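Local coordinates for protein DNA helicase RecQ (PDB 4Q48) that probably couples ATP hydrolysis to the unwinding of duplex DNA, moving 3' to 5'; this chain is its catalytic core, comprising the helicase, zinc-binding and RQC domains, at residues R104-A109 against G113-L118; R129-L134 against L164-E169. All blocks are in the same frame, centred on the assembly; numbering follows the deposited sequence.

Contact 1. Residues R104-A109 against G113-L118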
ATOM      1  N   ARG A 104     -22.468  12.998  25.693  1.00 60.91           N
ATOM      2  CA  ARG A 104     -23.578  13.913  25.549  1.00 58.55           C
ATOM      3  C   ARG A 104     -23.075  15.346  25.394  1.00 56.51           C
ATOM      4  O   ARG A 104     -23.776  16.194  24.816  1.00 58.35           O
ATOM      5  CB  ARG A 104     -24.490  13.758  26.774  1.00 61.62           C
ATOM      6  CG  ARG A 104     -25.765  14.563  26.809  1.00 66.02           C
ATOM      7  CD  ARG A 104     -26.534  14.255  28.102  1.00 70.46           C
ATOM      8  NE  ARG A 104     -26.649  12.812  28.318  1.00 71.55           N
ATOM      9  CZ  ARG A 104     -26.499  12.207  29.496  1.00 70.86           C
ATOM     10  NH1 ARG A 104     -26.229  12.919  30.585  1.00 70.46           N
ATOM     11  NH2 ARG A 104     -26.614  10.884  29.584  1.00 65.42           N
ATOM     12  N   GLU A 105     -21.836  15.608  25.816  1.00 55.16           N
ATOM     13  CA  GLU A 105     -21.312  16.982  25.737  1.00 59.43           C
ATOM     14  C   GLU A 105     -20.460  17.236  24.509  1.00 56.39           C
ATOM     15  O   GLU A 105     -20.280  18.393  24.102  1.00 60.06           O
ATOM     16  CB  GLU A 105     -20.470  17.306  26.979  1.00 60.82           C
ATOM     17  CG  GLU A 105     -20.947  16.617  28.253  1.00 74.63           C
ATOM     18  CD  GLU A 105     -20.106  16.950  29.477  1.00 81.05           C
ATOM     19  OE1 GLU A 105     -20.618  17.670  30.365  1.00 84.62           O
ATOM     20  OE2 GLU A 105     -18.894  16.612  29.480  1.00 79.81           O
ATOM     21  N   VAL A 106     -19.999  16.168  23.874  1.00 43.95           N
ATOM     22  CA  VAL A 106     -19.335  16.306  22.599  1.00 43.52           C
ATOM     23  C   VAL A 106     -20.430  16.520  21.574  1.00 44.73           C
ATOM     24  O   VAL A 106     -20.312  17.335  20.646  1.00 40.93           O
ATOM     25  CB  VAL A 106     -18.469  15.072  22.288  1.00 44.25           C
ATOM     26  CG1 VAL A 106     -17.936  15.108  20.868  1.00 35.81           C
ATOM     27  CG2 VAL A 106     -17.320  15.018  23.282  1.00 43.20           C
ATOM     28  N   GLU A 107     -21.519  15.797  21.770  1.00 44.55           N
ATOM     29  CA  GLU A 107     -22.697  15.998  20.954  1.00 49.38           C
ATOM     30  C   GLU A 107     -23.213  17.436  21.064  1.00 46.73           C
ATOM     31  O   GLU A 107     -23.546  18.032  20.026  1.00 38.85           O
ATOM     32  CB  GLU A 107     -23.778  14.994  21.331  1.00 41.28           C
ATOM     33  CG  GLU A 107     -23.491  13.650  20.734  1.00 43.03           C
ATOM     34  CD  GLU A 107     -24.401  12.584  21.259  1.00 47.85           C
ATOM     35  OE1 GLU A 107     -25.134  12.873  22.228  1.00 50.79           O
ATOM     36  OE2 GLU A 107     -24.388  11.463  20.704  1.00 45.96           O
ATOM     37  N   ASP A 108     -23.267  17.990  22.283  1.00 40.49           N
ATOM     38  CA  ASP A 108     -23.724  19.373  22.440  1.00 48.68           C
ATOM     39  C   ASP A 108     -22.782  20.286  21.696  1.00 45.30           C
ATOM     40  O   ASP A 108     -23.192  21.215  21.005  1.00 39.64           O
ATOM     41  CB  ASP A 108     -23.769  19.821  23.910  1.00 57.86           C
ATOM     42  CG  ASP A 108     -25.113  19.556  24.585  1.00 69.17           C
ATOM     43  OD1 ASP A 108     -25.941  18.769  24.059  1.00 61.25           O
ATOM     44  OD2 ASP A 108     -25.323  20.145  25.674  1.00 74.67           O
ATOM     45  N   ALA A 109     -21.502  19.967  21.812  1.00 46.08           N
ATOM     46  CA  ALA A 109     -20.480  20.817  21.256  1.00 42.81           C
ATOM     47  C   ALA A 109     -20.529  20.744  19.745  1.00 42.47           C
ATOM     48  O   ALA A 109     -20.379  21.759  19.061  1.00 42.66           O
ATOM     49  CB  ALA A 109     -19.110  20.402  21.800  1.00 40.30           C
ATOM     50  N   GLY A 113     -21.829  24.070  16.900  1.00 43.37           N
ATOM     51  CA  GLY A 113     -20.829  24.518  15.938  1.00 42.93           C
ATOM     52  C   GLY A 113     -19.492  24.816  16.614  1.00 44.01           C
ATOM     53  O   GLY A 113     -18.718  25.636  16.160  1.00 33.47           O
ATOM     54  N   ASP A 114     -19.227  24.113  17.707  1.00 46.36           N
ATOM     55  CA  ASP A 114     -18.072  24.392  18.546  1.00 47.19           C
ATOM     56  C   ASP A 114     -16.811  23.601  18.165  1.00 47.60           C
ATOM     57  O   ASP A 114     -15.730  23.849  18.693  1.00 50.32           O
ATOM     58  CB  ASP A 114     -18.415  24.043  20.007  1.00 48.78           C
ATOM     59  CG  ASP A 114     -19.000  25.199  20.777  1.00 51.34           C
ATOM     60  OD1 ASP A 114     -19.003  26.354  20.261  1.00 48.61           O
ATOM     61  OD2 ASP A 114     -19.434  24.926  21.928  1.00 52.97           O
ATOM     62  N   LEU A 115     -16.936  22.656  17.245  1.00 49.09           N
ATOM     63  CA  LEU A 115     -15.787  21.829  16.866  1.00 43.51           C
ATOM     64  C   LEU A 115     -15.366  22.147  15.436  1.00 44.47           C
ATOM     65  O   LEU A 115     -16.170  22.620  14.606  1.00 41.45           O
ATOM     66  CB  LEU A 115     -16.115  20.344  16.997  1.00 38.14           C
ATOM     67  CG  LEU A 115     -16.832  20.011  18.309  1.00 41.69           C
ATOM     68  CD1 LEU A 115     -17.158  18.521  18.428  1.00 35.81           C
ATOM     69  CD2 LEU A 115     -16.039  20.499  19.485  1.00 39.82           C
ATOM     70  N   ASP A 116     -14.087  21.963  15.169  1.00 41.93           N
ATOM     71  CA  ASP A 116     -13.610  22.046  13.810  1.00 39.47           C
ATOM     72  C   ASP A 116     -13.522  20.645  13.244  1.00 36.07           C
ATOM     73  O   ASP A 116     -13.723  20.410  12.052  1.00 34.05           O
ATOM     74  CB  ASP A 116     -12.261  22.730  13.770  1.00 45.14           C
ATOM     75  CG  ASP A 116     -12.344  24.157  14.176  1.00 46.03           C
ATOM     76  OD1 ASP A 116     -12.978  24.937  13.419  1.00 44.06           O
ATOM     77  OD2 ASP A 116     -11.756  24.492  15.231  1.00 47.18           O
ATOM     78  N   LEU A 117     -13.189  19.716  14.128  1.00 36.09           N
ATOM     79  CA  LEU A 117     -13.049  18.324  13.763  1.00 36.27           C
ATOM     80  C   LEU A 117     -13.730  17.453  14.783  1.00 35.44           C
ATOM     81  O   LEU A 117     -13.693  17.733  15.979  1.00 38.97           O
ATOM     82  CB  LEU A 117     -11.579  17.922  13.647  1.00 40.36           C
ATOM     83  CG  LEU A 117     -10.811  18.654  12.567  1.00 37.40           C
ATOM     84  CD1 LEU A 117      -9.340  18.490  12.816  1.00 45.06           C
ATOM     85  CD2 LEU A 117     -11.220  18.138  11.211  1.00 35.03           C
ATOM     86  N   LEU A 118     -14.403  16.427  14.300  1.00 32.03           N
ATOM     87  CA  LEU A 118     -14.932  15.408  15.167  1.00 33.11           C
ATOM     88  C   LEU A 118     -14.430  14.044  14.712  1.00 39.23           C
ATOM     89  O   LEU A 118     -14.726  13.577  13.603  1.00 38.19           O
ATOM     90  CB  LEU A 118     -16.448  15.436  15.181  1.00 32.19           C
ATOM     91  CG  LEU A 118     -16.961  14.327  16.096  1.00 35.57           C
ATOM     92  CD1 LEU A 118     -16.625  14.650  17.533  1.00 38.31           C
ATOM     93  CD2 LEU A 118     -18.439  14.127  15.934  1.00 36.36           C
TER
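Ala109 and Asp114 meet through the backbone where helix 100-111 ends: Asp114 N donates to Ala109 O at 2.9 Å, with an N-H...O angle of 154°. This is the outer bond of a Schellman motif, with Gly113 as the C-prime residue. Gly113 takes a positive phi of 66°, which turns the chain back along the helix towards strand 117-120. Asp114 sets its CB against Ala109 O, while Leu115 reaches toward the last turns of the helix. With CG beside the backbone N (chi1 -46°) and anti to the carbonyl carbon, Leu115 turns both methyls to the helix. Leu115 CD2 rests 3.8 Å from Ala109 CB. Leu115 CD1 goes to the preceding turn, 4.0 Å from Val106 O. Cutting Leu115 back to an alanine would remove both methyls, and would probably leave Ala109 CB and Val106 CG1 without these neighbours and a gap between helix and strand. One turn earlier in the helix, Val106 meets the strand itself. Its CG1 lies 3.6 Å from Leu118 CD1, and the two side chains cross at a slant. The segments belong to the helix, the following turn and the second strand of a beta-alpha-beta unit: strand 91-94, helix 100-111, strand 117-120. Val106 and Leu115 both also touch Ala92 of strand 91-94, and Leu118 packs on Thr66 and Ile68 of strand 66-70, the neighbour on the other side of 117-120.

Contact 2. Residues R129-L134 against L164-E169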
ATOM      1  N   ARG A 129     -29.304   6.731  15.511  1.00 43.00           N
ATOM      2  CA  ARG A 129     -29.363   7.951  16.294  1.00 39.90           C
ATOM      3  C   ARG A 129     -28.271   8.941  15.888  1.00 48.95           C
ATOM      4  O   ARG A 129     -28.546  10.136  15.707  1.00 52.30           O
ATOM      5  CB  ARG A 129     -29.271   7.621  17.776  1.00 31.85           C
ATOM      6  CG  ARG A 129     -29.401   8.799  18.660  1.00 29.31           C
ATOM      7  CD  ARG A 129     -28.816   8.490  20.006  1.00 37.35           C
ATOM      8  NE  ARG A 129     -28.903   9.614  20.930  1.00 34.62           N
ATOM      9  CZ  ARG A 129     -27.849  10.323  21.309  1.00 40.71           C
ATOM     10  NH1 ARG A 129     -26.656  10.013  20.816  1.00 41.39           N
ATOM     11  NH2 ARG A 129     -27.987  11.341  22.162  1.00 44.55           N
ATOM     12  N   THR A 130     -27.039   8.459  15.737  1.00 45.81           N
ATOM     13  CA  THR A 130     -25.934   9.352  15.424  1.00 47.99           C
ATOM     14  C   THR A 130     -26.123  10.041  14.061  1.00 43.52           C
ATOM     15  O   THR A 130     -25.862  11.231  13.909  1.00 41.76           O
ATOM     16  CB  THR A 130     -24.582   8.579  15.428  1.00 45.69           C
ATOM     17  OG1 THR A 130     -24.362   8.009  16.719  1.00 47.11           O
ATOM     18  CG2 THR A 130     -23.402   9.497  15.073  1.00 35.99           C
ATOM     19  N   LEU A 131     -26.613   9.295  13.083  1.00 43.47           N
ATOM     20  CA  LEU A 131     -26.808   9.840  11.746  1.00 43.67           C
ATOM     21  C   LEU A 131     -27.873  10.944  11.774  1.00 46.21           C
ATOM     22  O   LEU A 131     -27.826  11.897  10.990  1.00 45.46           O
ATOM     23  CB  LEU A 131     -27.183   8.718  10.780  1.00 45.42           C
ATOM     24  CG  LEU A 131     -25.972   7.842  10.424  1.00 45.74           C
ATOM     25  CD1 LEU A 131     -26.434   6.486   9.968  1.00 49.16           C
ATOM     26  CD2 LEU A 131     -25.055   8.467   9.372  1.00 43.69           C
ATOM     27  N   ASP A 132     -28.811  10.829  12.712  1.00 46.32           N
ATOM     28  CA  ASP A 132     -29.857  11.831  12.870  1.00 42.29           C
ATOM     29  C   ASP A 132     -29.285  13.165  13.388  1.00 44.43           C
ATOM     30  O   ASP A 132     -29.648  14.227  12.852  1.00 44.25           O
ATOM     31  CB  ASP A 132     -30.944  11.320  13.837  1.00 41.47           C
ATOM     32  CG  ASP A 132     -31.939  10.367  13.169  1.00 40.88           C
ATOM     33  OD1 ASP A 132     -31.959  10.270  11.929  1.00 41.11           O
ATOM     34  OD2 ASP A 132     -32.692   9.684  13.894  1.00 39.55           O
ATOM     35  N   LEU A 133     -28.391  13.115  14.394  1.00 38.43           N
ATOM     36  CA  LEU A 133     -27.758  14.324  14.936  1.00 34.43           C
ATOM     37  C   LEU A 133     -27.022  15.063  13.840  1.00 43.30           C
ATOM     38  O   LEU A 133     -27.097  16.302  13.717  1.00 42.82           O
ATOM     39  CB  LEU A 133     -26.754  14.024  16.040  1.00 34.23           C
ATOM     40  CG  LEU A 133     -27.156  13.532  17.428  1.00 45.83           C
ATOM     41  CD1 LEU A 133     -26.038  13.890  18.364  1.00 45.46           C
ATOM     42  CD2 LEU A 133     -28.462  14.120  17.937  1.00 46.82           C
ATOM     43  N   LEU A 134     -26.330  14.289  13.018  1.00 36.22           N
ATOM     44  CA  LEU A 134     -25.516  14.877  11.982  1.00 35.58           C
ATOM     45  C   LEU A 134     -26.384  15.697  11.057  1.00 39.33           C
ATOM     46  O   LEU A 134     -25.968  16.752  10.562  1.00 39.13           O
ATOM     47  CB  LEU A 134     -24.787  13.770  11.226  1.00 40.17           C
ATOM     48  CG  LEU A 134     -23.638  13.163  12.053  1.00 36.59           C
ATOM     49  CD1 LEU A 134     -23.159  11.865  11.452  1.00 35.35           C
ATOM     50  CD2 LEU A 134     -22.486  14.155  12.145  1.00 25.44           C
ATOM     51  N   LEU A 164     -20.445   2.044   5.383  1.00 62.58           N
ATOM     52  CA  LEU A 164     -20.255   3.470   5.125  1.00 57.84           C
ATOM     53  C   LEU A 164     -20.745   3.858   3.743  1.00 61.35           C
ATOM     54  O   LEU A 164     -20.576   5.007   3.313  1.00 61.27           O
ATOM     55  CB  LEU A 164     -18.778   3.842   5.253  1.00 57.92           C
ATOM     56  CG  LEU A 164     -18.226   3.772   6.676  1.00 57.09           C
ATOM     57  CD1 LEU A 164     -16.782   4.184   6.695  1.00 48.59           C
ATOM     58  CD2 LEU A 164     -19.059   4.592   7.664  1.00 58.17           C
ATOM     59  N   SER A 165     -21.321   2.880   3.043  1.00 64.00           N
ATOM     60  CA  SER A 165     -22.263   3.113   1.956  1.00 65.39           C
ATOM     61  C   SER A 165     -23.131   4.315   2.261  1.00 61.24           C
ATOM     62  O   SER A 165     -23.387   5.157   1.401  1.00 65.69           O
ATOM     63  CB  SER A 165     -23.160   1.892   1.744  1.00 61.65           C
ATOM     64  OG  SER A 165     -22.441   0.678   1.877  1.00 65.94           O
ATOM     65  N   VAL A 166     -23.561   4.370   3.517  1.00 57.31           N
ATOM     66  CA  VAL A 166     -24.627   5.245   3.978  1.00 60.43           C
ATOM     67  C   VAL A 166     -24.295   6.746   3.958  1.00 55.11           C
ATOM     68  O   VAL A 166     -25.194   7.563   3.864  1.00 55.35           O
ATOM     69  CB  VAL A 166     -25.051   4.831   5.420  1.00 60.20           C
ATOM     70  CG1 VAL A 166     -24.191   5.530   6.461  1.00 58.77           C
ATOM     71  CG2 VAL A 166     -26.514   5.118   5.670  1.00 53.90           C
ATOM     72  N   LEU A 167     -23.025   7.123   4.009  1.00 55.39           N
ATOM     73  CA  LEU A 167     -22.708   8.546   4.004  1.00 49.51           C
ATOM     74  C   LEU A 167     -23.175   9.173   2.708  1.00 56.37           C
ATOM     75  O   LEU A 167     -23.768  10.248   2.717  1.00 62.19           O
ATOM     76  CB  LEU A 167     -21.218   8.813   4.194  1.00 48.63           C
ATOM     77  CG  LEU A 167     -20.677   8.391   5.558  1.00 49.81           C
ATOM     78  CD1 LEU A 167     -19.236   8.847   5.692  1.00 46.38           C
ATOM     79  CD2 LEU A 167     -21.544   8.852   6.733  1.00 43.25           C
ATOM     80  N   ALA A 168     -22.895   8.518   1.590  1.00 58.19           N
ATOM     81  CA  ALA A 168     -23.338   9.025   0.298  1.00 59.43           C
ATOM     82  C   ALA A 168     -24.871   9.005   0.150  1.00 59.77           C
ATOM     83  O   ALA A 168     -25.426   9.762  -0.649  1.00 53.26           O
ATOM     84  CB  ALA A 168     -22.690   8.245  -0.808  1.00 63.41           C
ATOM     85  N   GLU A 169     -25.554   8.129   0.887  1.00 57.19           N
ATOM     86  CA  GLU A 169     -27.021   8.104   0.844  1.00 56.25           C
ATOM     87  C   GLU A 169     -27.651   9.255   1.601  1.00 54.34           C
ATOM     88  O   GLU A 169     -28.266  10.136   1.019  1.00 57.41           O
ATOM     89  CB  GLU A 169     -27.570   6.800   1.411  1.00 58.61           C
ATOM     90  CG  GLU A 169     -27.965   5.778   0.363  1.00 70.22           C
ATOM     91  CD  GLU A 169     -27.844   4.349   0.870  1.00 89.65           C
ATOM     92  OE1 GLU A 169     -26.821   3.674   0.556  1.00 77.23           O
ATOM     93  OE2 GLU A 169     -28.772   3.913   1.595  1.00 99.31           O
TER
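Leu131 points its forked end from helix 128-135 at Val166 and Leu167 of the short helix 165-170. Both of its methyls meet Val166, and CD2 reaches Leu167 as well. Leu131 CD2 faces both partners, at 4.2 Å from Val166 CG1 and 4.4 Å from Leu167 CD2. Leu131 CD1 turns to Val166 alone and lies 4.3 Å from Val166 CG1, so the two methyls of the leucine straddle that one methyl of the valine. Val166 aims its CB at the opposing helix. The CB of Leu167 points neither at that helix nor away from it, but the end of its side chain comes nearer. With its CD1 nearly anti to CA (chi2 -174°), the other methyl, CD2, is the one that meets Leu131. The helices themselves stay well apart, with 8.9 Å between Leu131 CA and Leu167 CA, and the contact between the two segments is carried by methyls. Both helices lie on the same face of the parallel sheet in the first RecA-like helicase domain. Each packs on the sheet below: Leu134 touches Val139 and Ile68, while Leu167 touches Phe142 and Ile144 of strand 139-145. Leu125 also lies against both Leu134 and Leu167, and Phe171 packs on Leu131 and Leu134. Beside the apolar contact, a salt bridge from Asp132 OD1 to Arg170 NH2 joins the two helices.

In the fold
Contact 1 and contact 2 follow one another along the chain, and their centres lie about 17 Å apart. Helix 100-111 of contact 1 sits beside helix 128-135 of contact 2. Glu107 joins them: its OE2 makes a salt bridge with Arg129 NH1 at 2.7 Å, and its CG packs 3.5 Å from Leu133 CD1. Below, Ile68 of strand 66-70 touches Leu118 from contact 1 and Leu134 from contact 2. Both contacts belong to the DEAD/DEAH helicase domain, which also holds the ADP-binding residues such as Lys52 and Ser53. Neither touches that site or the zinc ion bound by Cys381, Cys398, Cys401 and Cys404.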